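Local coordinates for leucine aminopeptidase 2 (Saccharomyces cerevisiae, PDB 2XQ0), which cleaves amino-terminal residues from peptides, preferring di- and tripeptides, as a zinc aminopeptidase of the M1 family, and also has low epoxide hydrolase activity in vitro, at residues A[141-146]-A[268-273]; A[126-131]-A[618-623]. One frame throughout, in Å; residues are numbered along the deposited sequence.

Interaction 1 (A[141-146]-A[268-273]). With BES (2-(3-amino-2-hydroxy-4-phenyl-butyrylamino)-4-methyl-pentanoic acid), chain B.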
ATOM      1  N   TYR A 141     -16.858  -7.332  13.100  1.00 36.15           N
ATOM      2  CA  TYR A 141     -15.683  -7.578  12.278  1.00 33.81           C
ATOM      3  C   TYR A 141     -14.568  -6.705  12.790  1.00 25.54           C
ATOM      4  O   TYR A 141     -14.812  -5.608  13.298  1.00 28.42           O
ATOM      5  CB  TYR A 141     -16.004  -7.199  10.829  1.00 31.22           C
ATOM      6  CG  TYR A 141     -15.018  -7.649   9.755  1.00 31.43           C
ATOM      7  CD1 TYR A 141     -13.857  -6.926   9.496  1.00 31.69           C
ATOM      8  CD2 TYR A 141     -15.291  -8.754   8.957  1.00 31.06           C
ATOM      9  CE1 TYR A 141     -12.984  -7.300   8.493  1.00 29.25           C
ATOM     10  CE2 TYR A 141     -14.428  -9.140   7.955  1.00 34.87           C
ATOM     11  CZ  TYR A 141     -13.270  -8.412   7.729  1.00 35.37           C
ATOM     12  OH  TYR A 141     -12.404  -8.800   6.734  1.00 30.30           O
ATOM     13  N   VAL A 142     -13.340  -7.188  12.671  1.00 22.92           N
ATOM     14  CA  VAL A 142     -12.192  -6.376  13.021  1.00 22.90           C
ATOM     15  C   VAL A 142     -11.052  -6.750  12.086  1.00 23.96           C
ATOM     16  O   VAL A 142     -10.949  -7.900  11.654  1.00 21.97           O
ATOM     17  CB  VAL A 142     -11.779  -6.619  14.471  1.00 21.38           C
ATOM     18  CG1 VAL A 142     -11.461  -8.107  14.668  1.00 22.52           C
ATOM     19  CG2 VAL A 142     -10.593  -5.726  14.893  1.00 23.02           C
ATOM     20  N   PHE A 143     -10.213  -5.779  11.747  1.00 21.24           N
ATOM     21  CA  PHE A 143      -9.012  -6.078  10.954  1.00 17.79           C
ATOM     22  C   PHE A 143      -7.915  -5.121  11.347  1.00 19.23           C
ATOM     23  O   PHE A 143      -8.193  -4.027  11.836  1.00 23.36           O
ATOM     24  CB  PHE A 143      -9.296  -5.997   9.450  1.00 20.32           C
ATOM     25  CG  PHE A 143      -9.615  -4.609   8.961  1.00 20.29           C
ATOM     26  CD1 PHE A 143      -8.604  -3.752   8.546  1.00 24.58           C
ATOM     27  CD2 PHE A 143     -10.921  -4.161   8.922  1.00 20.97           C
ATOM     28  CE1 PHE A 143      -8.917  -2.469   8.103  1.00 24.33           C
ATOM     29  CE2 PHE A 143     -11.235  -2.902   8.467  1.00 25.96           C
ATOM     30  CZ  PHE A 143     -10.239  -2.054   8.065  1.00 21.78           C
ATOM     31  N   SER A 144      -6.674  -5.530  11.118  1.00 25.23           N
ATOM     32  CA  SER A 144      -5.506  -4.703  11.417  1.00 23.46           C
ATOM     33  C   SER A 144      -4.884  -4.088  10.173  1.00 18.71           C
ATOM     34  O   SER A 144      -5.147  -4.499   9.035  1.00 17.92           O
ATOM     35  CB  SER A 144      -4.450  -5.563  12.108  1.00 21.35           C
ATOM     36  OG  SER A 144      -3.956  -6.509  11.178  1.00 17.96           O
ATOM     37  N   GLN A 145      -4.050  -3.084  10.401  1.00 24.43           N
ATOM     38  CA  GLN A 145      -3.203  -2.506   9.371  1.00 21.30           C
ATOM     39  C   GLN A 145      -2.027  -1.919  10.150  1.00 20.83           C
ATOM     40  O   GLN A 145      -2.197  -0.943  10.884  1.00 18.81           O
ATOM     41  CB  GLN A 145      -3.942  -1.408   8.604  1.00 25.31           C
ATOM     42  CG  GLN A 145      -3.019  -0.473   7.825  1.00 39.22           C
ATOM     43  CD  GLN A 145      -2.211  -1.212   6.779  1.00 46.20           C
ATOM     44  OE1 GLN A 145      -2.771  -1.927   5.947  1.00 55.50           O
ATOM     45  NE2 GLN A 145      -0.891  -1.060   6.824  1.00 32.94           N
ATOM     46  N   LEU A 146      -0.858  -2.540  10.034  1.00 13.93           N
ATOM     47  CA  LEU A 146       0.264  -2.212  10.919  1.00 17.07           C
ATOM     48  C   LEU A 146       1.326  -1.309  10.294  1.00 25.98           C
ATOM     49  O   LEU A 146       2.101  -0.637  11.001  1.00 20.78           O
ATOM     50  CB  LEU A 146       0.912  -3.490  11.475  1.00 19.04           C
ATOM     51  CG  LEU A 146      -0.042  -4.469  12.154  1.00 20.48           C
ATOM     52  CD1 LEU A 146       0.739  -5.554  12.906  1.00 15.61           C
ATOM     53  CD2 LEU A 146      -0.997  -3.738  13.082  1.00 16.79           C
ATOM     54  N   VAL A 268     -13.844  -5.624   4.359  1.00 24.04           N
ATOM     55  CA  VAL A 268     -15.070  -4.835   4.467  1.00 31.07           C
ATOM     56  C   VAL A 268     -14.921  -3.516   3.712  1.00 31.52           C
ATOM     57  O   VAL A 268     -13.810  -3.073   3.424  1.00 26.75           O
ATOM     58  CB  VAL A 268     -15.448  -4.563   5.956  1.00 31.43           C
ATOM     59  CG1 VAL A 268     -15.801  -5.866   6.662  1.00 33.87           C
ATOM     60  CG2 VAL A 268     -14.309  -3.863   6.682  1.00 27.79           C
ATOM     61  N   ASP A 269     -16.040  -2.872   3.413  1.00 31.73           N
ATOM     62  CA  ASP A 269     -16.004  -1.671   2.581  1.00 38.77           C
ATOM     63  C   ASP A 269     -15.232  -0.485   3.186  1.00 37.50           C
ATOM     64  O   ASP A 269     -14.746   0.368   2.449  1.00 40.54           O
ATOM     65  CB  ASP A 269     -17.423  -1.285   2.128  1.00 41.10           C
ATOM     66  CG  ASP A 269     -18.192  -2.474   1.550  1.00 47.04           C
ATOM     67  OD1 ASP A 269     -18.113  -2.716   0.326  1.00 45.33           O
ATOM     68  OD2 ASP A 269     -18.872  -3.181   2.329  1.00 59.03           O
ATOM     69  N   SER A 270     -15.076  -0.457   4.511  1.00 31.82           N
ATOM     70  CA  SER A 270     -14.305   0.612   5.168  1.00 32.94           C
ATOM     71  C   SER A 270     -12.787   0.511   4.989  1.00 32.45           C
ATOM     72  O   SER A 270     -12.034   1.406   5.396  1.00 31.67           O
ATOM     73  CB  SER A 270     -14.623   0.667   6.665  1.00 35.28           C
ATOM     74  OG  SER A 270     -14.255  -0.538   7.316  1.00 34.43           O
ATOM     75  N   TYR A 271     -12.325  -0.573   4.381  1.00 31.47           N
ATOM     76  CA  TYR A 271     -10.896  -0.760   4.209  1.00 28.20           C
ATOM     77  C   TYR A 271     -10.267   0.414   3.431  1.00 31.78           C
ATOM     78  O   TYR A 271     -10.723   0.755   2.340  1.00 34.71           O
ATOM     79  CB  TYR A 271     -10.613  -2.103   3.536  1.00 27.90           C
ATOM     80  CG  TYR A 271      -9.151  -2.460   3.566  1.00 30.03           C
ATOM     81  CD1 TYR A 271      -8.538  -2.837   4.751  1.00 28.89           C
ATOM     82  CD2 TYR A 271      -8.386  -2.424   2.410  1.00 32.22           C
ATOM     83  CE1 TYR A 271      -7.200  -3.159   4.788  1.00 28.23           C
ATOM     84  CE2 TYR A 271      -7.047  -2.735   2.435  1.00 26.14           C
ATOM     85  CZ  TYR A 271      -6.460  -3.101   3.627  1.00 29.75           C
ATOM     86  OH  TYR A 271      -5.134  -3.415   3.647  1.00 31.42           O
ATOM     87  N   PRO A 272      -9.211   1.030   3.989  1.00 34.16           N
ATOM     88  CA  PRO A 272      -8.704   2.314   3.480  1.00 36.15           C
ATOM     89  C   PRO A 272      -7.590   2.243   2.429  1.00 35.80           C
ATOM     90  O   PRO A 272      -7.293   3.265   1.809  1.00 39.63           O
ATOM     91  CB  PRO A 272      -8.169   2.988   4.749  1.00 38.72           C
ATOM     92  CG  PRO A 272      -7.681   1.828   5.580  1.00 39.78           C
ATOM     93  CD  PRO A 272      -8.548   0.636   5.246  1.00 39.13           C
ATOM     94  N   TYR A 273      -6.968   1.085   2.238  1.00 27.51           N
ATOM     95  CA  TYR A 273      -5.921   0.966   1.231  1.00 24.64           C
ATOM     96  C   TYR A 273      -6.414   0.100   0.096  1.00 21.83           C
ATOM     97  O   TYR A 273      -7.511  -0.449   0.171  1.00 30.34           O
ATOM     98  CB  TYR A 273      -4.631   0.419   1.850  1.00 33.96           C
ATOM     99  CG  TYR A 273      -4.118   1.306   2.961  1.00 47.19           C
ATOM    100  CD1 TYR A 273      -3.250   2.351   2.696  1.00 56.14           C
ATOM    101  CD2 TYR A 273      -4.534   1.119   4.271  1.00 50.20           C
ATOM    102  CE1 TYR A 273      -2.798   3.178   3.707  1.00 64.29           C
ATOM    103  CE2 TYR A 273      -4.090   1.937   5.286  1.00 58.03           C
ATOM    104  CZ  TYR A 273      -3.222   2.966   5.002  1.00 66.91           C
ATOM    105  OH  TYR A 273      -2.777   3.783   6.021  1.00 68.11           O
TER
HETATM  106  N2  BES B 901       1.324  -1.801   2.068  1.00 46.76           N
HETATM  107  C1  BES B 901       1.175  -0.858   0.978  1.00 45.88           C
HETATM  108  C6  BES B 901       0.243   0.282   1.392  1.00 46.67           C
HETATM  109  C7  BES B 901       0.853   1.064   2.534  1.00 48.03           C
HETATM  110  C8  BES B 901       2.186   1.455   2.468  1.00 45.10           C
HETATM  111  C12 BES B 901       0.091   1.378   3.655  1.00 51.51           C
HETATM  112  C9  BES B 901       2.753   2.168   3.518  1.00 44.27           C
HETATM  113  C11 BES B 901       0.661   2.091   4.706  1.00 49.59           C
HETATM  114  C10 BES B 901       1.993   2.488   4.637  1.00 44.60           C
HETATM  115  C2  BES B 901       0.635  -1.549  -0.281  1.00 44.93           C
HETATM  116  O2  BES B 901       1.424  -2.653  -0.746  1.00 32.40           O
HETATM  117  C3  BES B 901       0.555  -0.510  -1.349  1.00 47.59           C
HETATM  118  O3  BES B 901       1.569  -0.060  -1.890  1.00 38.26           O
HETATM  119  N1  BES B 901      -0.708  -0.170  -1.571  1.00 55.01           N
HETATM  120  C4  BES B 901      -1.224   0.799  -2.516  1.00 58.17           C
HETATM  121  C13 BES B 901      -1.628  -0.056  -3.710  1.00 51.78           C
HETATM  122  C14 BES B 901      -1.021   0.430  -5.019  1.00 54.64           C
HETATM  123  C15 BES B 901      -1.000  -0.702  -6.040  1.00 48.21           C
HETATM  124  C16 BES B 901       0.376   1.015  -4.820  1.00 59.03           C
HETATM  125  C5  BES B 901      -2.460   1.384  -1.894  1.00 58.04           C
HETATM  126  O1  BES B 901      -2.822   2.534  -2.229  1.00 58.99           O
HETATM  127  O4  BES B 901      -3.083   0.692  -1.050  1.00 49.54           O
HETATM  128  O   HOH W   1      -4.184  -4.285   6.511  1.00 24.71           O
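V268 pushes its CG1 methyl against the flat side of Y141. The carbon stands 3.4 Å from the centroid of the Y141 ring and only 4° off the ring normal, a CH-pi contact centred on the face. The other methyl of V268 meets the next inward-facing side chain of the strand, at 3.7 Å from CG2 to F143 CE2, so one valine serves two rings. F143 is the hub: with chi1 at 67° CG sits between the backbone N and the carbonyl carbon, and the ring projects toward the loop. There its CE1 comes within 3.4 Å of Y271 CD1, a close approach at the edge of the Y271 ring. The two ring planes are inclined at 58°, an oblique aromatic pair. Polar linkage goes through a water, which donates to S144 O at 2.7 Å and accepts from Y271 OH at 3.1 Å, tying strand backbone to loop side chain. Further on, the bent chain of Q145 crosses Y273 at about a right angle, CG lying 3.7 Å from Y273 CE2. The phenyl carbon C12 of bestatin lies over one face of the Y273 ring, 3.4 Å from Y273 CE1. Q145 and Y273 both belong to the substrate-binding residues, so the row of contacts runs from buried packing into the pocket. The loop 268-273, which opens with a type I turn from V268 to Y271, joins strand 264-266 to strand 275-276; strand 141-144 pairs with 127-130, and M589 of helix 589-600 packs on P272 and Y273.

Interaction 2 (A[126-131]-A[618-623])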
ATOM      1  N   ALA A 126      -4.000   0.371  15.576  1.00 16.76           N
ATOM      2  CA  ALA A 126      -3.743  -0.756  14.670  1.00 20.80           C
ATOM      3  C   ALA A 126      -5.030  -1.419  14.121  1.00 28.10           C
ATOM      4  O   ALA A 126      -5.005  -2.102  13.088  1.00 29.87           O
ATOM      5  CB  ALA A 126      -2.839  -1.781  15.351  1.00 19.93           C
ATOM      6  N   LEU A 127      -6.164  -1.185  14.783  1.00 19.96           N
ATOM      7  CA  LEU A 127      -7.357  -1.964  14.491  1.00 15.43           C
ATOM      8  C   LEU A 127      -8.526  -1.093  14.099  1.00 23.29           C
ATOM      9  O   LEU A 127      -8.656   0.042  14.568  1.00 25.32           O
ATOM     10  CB  LEU A 127      -7.753  -2.818  15.712  1.00 20.15           C
ATOM     11  CG  LEU A 127      -6.698  -3.848  16.152  1.00 25.65           C
ATOM     12  CD1 LEU A 127      -7.016  -4.405  17.557  1.00 24.82           C
ATOM     13  CD2 LEU A 127      -6.544  -4.983  15.123  1.00 19.47           C
ATOM     14  N   GLN A 128      -9.379  -1.620  13.231  1.00 20.20           N
ATOM     15  CA  GLN A 128     -10.710  -1.058  13.080  1.00 28.88           C
ATOM     16  C   GLN A 128     -11.756  -2.116  13.477  1.00 34.48           C
ATOM     17  O   GLN A 128     -11.666  -3.282  13.066  1.00 24.99           O
ATOM     18  CB  GLN A 128     -10.985  -0.536  11.662  1.00 23.77           C
ATOM     19  CG  GLN A 128     -12.346   0.234  11.609  1.00 25.79           C
ATOM     20  CD  GLN A 128     -12.833   0.566  10.200  1.00 32.56           C
ATOM     21  OE1 GLN A 128     -12.210   0.202   9.203  1.00 29.96           O
ATOM     22  NE2 GLN A 128     -13.959   1.268  10.120  1.00 42.32           N
ATOM     23  N   TRP A 129     -12.726  -1.714  14.297  1.00 29.09           N
ATOM     24  CA  TRP A 129     -13.794  -2.623  14.724  1.00 27.82           C
ATOM     25  C   TRP A 129     -15.092  -2.193  14.101  1.00 28.17           C
ATOM     26  O   TRP A 129     -15.421  -1.011  14.127  1.00 28.76           O
ATOM     27  CB  TRP A 129     -13.971  -2.596  16.251  1.00 22.95           C
ATOM     28  CG  TRP A 129     -12.744  -2.996  17.024  1.00 23.26           C
ATOM     29  CD1 TRP A 129     -11.714  -2.193  17.397  1.00 26.09           C
ATOM     30  CD2 TRP A 129     -12.434  -4.305  17.517  1.00 25.01           C
ATOM     31  NE1 TRP A 129     -10.772  -2.920  18.094  1.00 24.90           N
ATOM     32  CE2 TRP A 129     -11.191  -4.220  18.179  1.00 23.65           C
ATOM     33  CE3 TRP A 129     -13.087  -5.541  17.461  1.00 25.77           C
ATOM     34  CZ2 TRP A 129     -10.588  -5.318  18.784  1.00 26.05           C
ATOM     35  CZ3 TRP A 129     -12.487  -6.635  18.063  1.00 28.90           C
ATOM     36  CH2 TRP A 129     -11.250  -6.512  18.723  1.00 25.57           C
ATOM     37  N   LEU A 130     -15.834  -3.152  13.551  1.00 28.05           N
ATOM     38  CA  LEU A 130     -17.194  -2.911  13.093  1.00 33.13           C
ATOM     39  C   LEU A 130     -18.181  -3.761  13.880  1.00 34.05           C
ATOM     40  O   LEU A 130     -17.926  -4.940  14.127  1.00 35.15           O
ATOM     41  CB  LEU A 130     -17.324  -3.229  11.600  1.00 36.65           C
ATOM     42  CG  LEU A 130     -16.613  -2.267  10.650  1.00 37.25           C
ATOM     43  CD1 LEU A 130     -15.213  -2.757  10.343  1.00 29.28           C
ATOM     44  CD2 LEU A 130     -17.397  -2.119   9.369  1.00 40.88           C
ATOM     45  N   ASN A 131     -19.303  -3.167  14.273  1.00 40.43           N
ATOM     46  CA  ASN A 131     -20.378  -3.915  14.933  1.00 47.16           C
ATOM     47  C   ASN A 131     -21.401  -4.502  13.951  1.00 46.57           C
ATOM     48  O   ASN A 131     -21.361  -4.201  12.757  1.00 44.46           O
ATOM     49  CB  ASN A 131     -21.082  -3.046  15.978  1.00 52.50           C
ATOM     50  CG  ASN A 131     -21.730  -1.812  15.375  1.00 56.34           C
ATOM     51  OD1 ASN A 131     -22.385  -1.888  14.335  1.00 54.66           O
ATOM     52  ND2 ASN A 131     -21.556  -0.671  16.030  1.00 58.01           N
ATOM     53  N   TYR A 618     -16.025   5.178   8.404  1.00 60.12           N
ATOM     54  CA  TYR A 618     -14.711   5.106   7.772  1.00 58.60           C
ATOM     55  C   TYR A 618     -13.633   4.605   8.741  1.00 56.19           C
ATOM     56  O   TYR A 618     -13.806   4.689   9.953  1.00 55.07           O
ATOM     57  CB  TYR A 618     -14.335   6.480   7.196  1.00 57.46           C
ATOM     58  CG  TYR A 618     -15.348   7.046   6.212  1.00 55.49           C
ATOM     59  CD1 TYR A 618     -15.931   8.292   6.417  1.00 57.95           C
ATOM     60  CD2 TYR A 618     -15.720   6.332   5.077  1.00 51.15           C
ATOM     61  CE1 TYR A 618     -16.852   8.814   5.513  1.00 62.75           C
ATOM     62  CE2 TYR A 618     -16.639   6.842   4.169  1.00 53.30           C
ATOM     63  CZ  TYR A 618     -17.202   8.082   4.391  1.00 63.66           C
ATOM     64  OH  TYR A 618     -18.115   8.587   3.491  1.00 65.48           O
ATOM     65  N   HIS A 619     -12.528   4.075   8.209  1.00 55.11           N
ATOM     66  CA  HIS A 619     -11.393   3.666   9.045  1.00 46.80           C
ATOM     67  C   HIS A 619     -10.897   4.884   9.799  1.00 53.20           C
ATOM     68  O   HIS A 619     -10.985   6.004   9.286  1.00 61.81           O
ATOM     69  CB  HIS A 619     -10.247   3.082   8.194  1.00 45.30           C
ATOM     70  CG  HIS A 619      -9.188   2.379   9.000  1.00 44.18           C
ATOM     71  ND1 HIS A 619      -8.193   3.052   9.674  1.00 44.71           N
ATOM     72  CD2 HIS A 619      -8.984   1.064   9.246  1.00 41.41           C
ATOM     73  CE1 HIS A 619      -7.420   2.184  10.302  1.00 42.43           C
ATOM     74  NE2 HIS A 619      -7.879   0.969  10.061  1.00 34.08           N
ATOM     75  N   PRO A 620     -10.379   4.681  11.022  1.00 55.96           N
ATOM     76  CA  PRO A 620      -9.845   5.800  11.810  1.00 64.50           C
ATOM     77  C   PRO A 620      -8.932   6.740  11.019  1.00 65.36           C
ATOM     78  O   PRO A 620      -9.037   7.963  11.171  1.00 64.58           O
ATOM     79  CB  PRO A 620      -9.030   5.095  12.890  1.00 59.09           C
ATOM     80  CG  PRO A 620      -9.746   3.827  13.108  1.00 58.24           C
ATOM     81  CD  PRO A 620     -10.296   3.407  11.761  1.00 50.03           C
ATOM     82  N   ILE A 621      -8.051   6.172  10.196  1.00 65.23           N
ATOM     83  CA  ILE A 621      -7.109   6.955   9.403  1.00 61.13           C
ATOM     84  C   ILE A 621      -7.835   7.831   8.402  1.00 58.34           C
ATOM     85  O   ILE A 621      -7.628   9.042   8.347  1.00 59.56           O
ATOM     86  CB  ILE A 621      -6.156   6.049   8.606  1.00 60.68           C
ATOM     87  CG1 ILE A 621      -5.622   4.909   9.480  1.00 59.05           C
ATOM     88  CG2 ILE A 621      -5.026   6.881   8.035  1.00 70.73           C
ATOM     89  CD1 ILE A 621      -4.559   5.317  10.461  1.00 54.35           C
ATOM     90  N   CYS A 622      -8.684   7.201   7.600  1.00 54.98           N
ATOM     91  CA  CYS A 622      -9.484   7.923   6.623  1.00 56.42           C
ATOM     92  C   CYS A 622     -10.390   8.984   7.272  1.00 64.75           C
ATOM     93  O   CYS A 622     -10.568  10.066   6.712  1.00 69.49           O
ATOM     94  CB  CYS A 622     -10.295   6.942   5.782  1.00 46.09           C
ATOM     95  SG  CYS A 622     -11.383   7.724   4.601  1.00 56.22           S
ATOM     96  N   LYS A 623     -10.948   8.691   8.449  1.00 62.70           N
ATOM     97  CA  LYS A 623     -11.756   9.693   9.150  1.00 62.48           C
ATOM     98  C   LYS A 623     -10.891  10.884   9.569  1.00 67.48           C
ATOM     99  O   LYS A 623     -11.310  12.044   9.456  1.00 67.47           O
ATOM    100  CB  LYS A 623     -12.477   9.099  10.371  1.00 58.20           C
ATOM    101  CG  LYS A 623     -13.458  10.064  11.042  1.00 60.99           C
ATOM    102  CD  LYS A 623     -14.113   9.446  12.283  1.00 68.85           C
ATOM    103  CE  LYS A 623     -14.885  10.495  13.089  1.00 73.17           C
ATOM    104  NZ  LYS A 623     -15.243  10.030  14.475  1.00 79.51           N
TER
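Q128 reaches from its strand to the start of helix 620-629 and meets three consecutive residues there. Its CG is anti to the backbone N (chi1 -172°) and the chain stays extended beyond it, which carries the amide alongside the backbone of Y618 and H619. The tight part lies at H619: Q128 OE1 is 3.3 Å from H619 CD2, and Q128 CB is 3.5 Å from the same carbon. Amide and imidazole planes stand 76° apart, so the two flat groups are turned steeply against each other rather than laid together. OE1 accepts a hydrogen bond from S270 OG, outside both segments. The amide nitrogen of Q128, NE2, comes to 3.4 Å from Y618 O, but the angle is too poor for a hydrogen bond. Cutting Q128 back to an alanine is likely to leave S270 OG without its acceptor and to open a gap beside the imidazole of H619.

The contact thins toward P620, which is exposed: its CD packs on Q128 CG at 3.8 Å, while L127 O approaches P620 CG only at 4.2 Å. With just 190 Å² buried in total, the segments touch chiefly through one glutamine. The imidazole is fixed from its own side. H619 ND1 accepts from I621 N at 3.2 Å, with an N-H...N angle of 171° and the donor near the ring plane, whereas NE2, buried here, has no polar partner in the model. H619 is thus a histidine N-cap of the C-terminal helix, with K623 N bonded to H619 O in its first turn. The arrangement docks the start of a helix in the leukotriene A4 hydrolase C-terminal region against an outermost strand of a four-stranded antiparallel sheet.

How the interactions relate
Interactions 1 and 2 have centres about 7 Å apart and share one sheet, in which strands 127-130 and 141-144 are antiparallel neighbours, with L130 N 2.7 Å from Y141 O. The S270-Q128 hydrogen bond (S270 OG to Q128 OE1 2.9 Å) makes the loop of interaction 1 a partner of the residue that carries interaction 2. They differ in distance from the inhibitor. Y273 of 268-273 touches bestatin directly and has its side chain about 9 Å from the zinc ion, whereas the side chain of H619 is about 10 Å from bestatin. H619 nevertheless packs on P272, linking the C-terminal helix start to a substrate-binding residue.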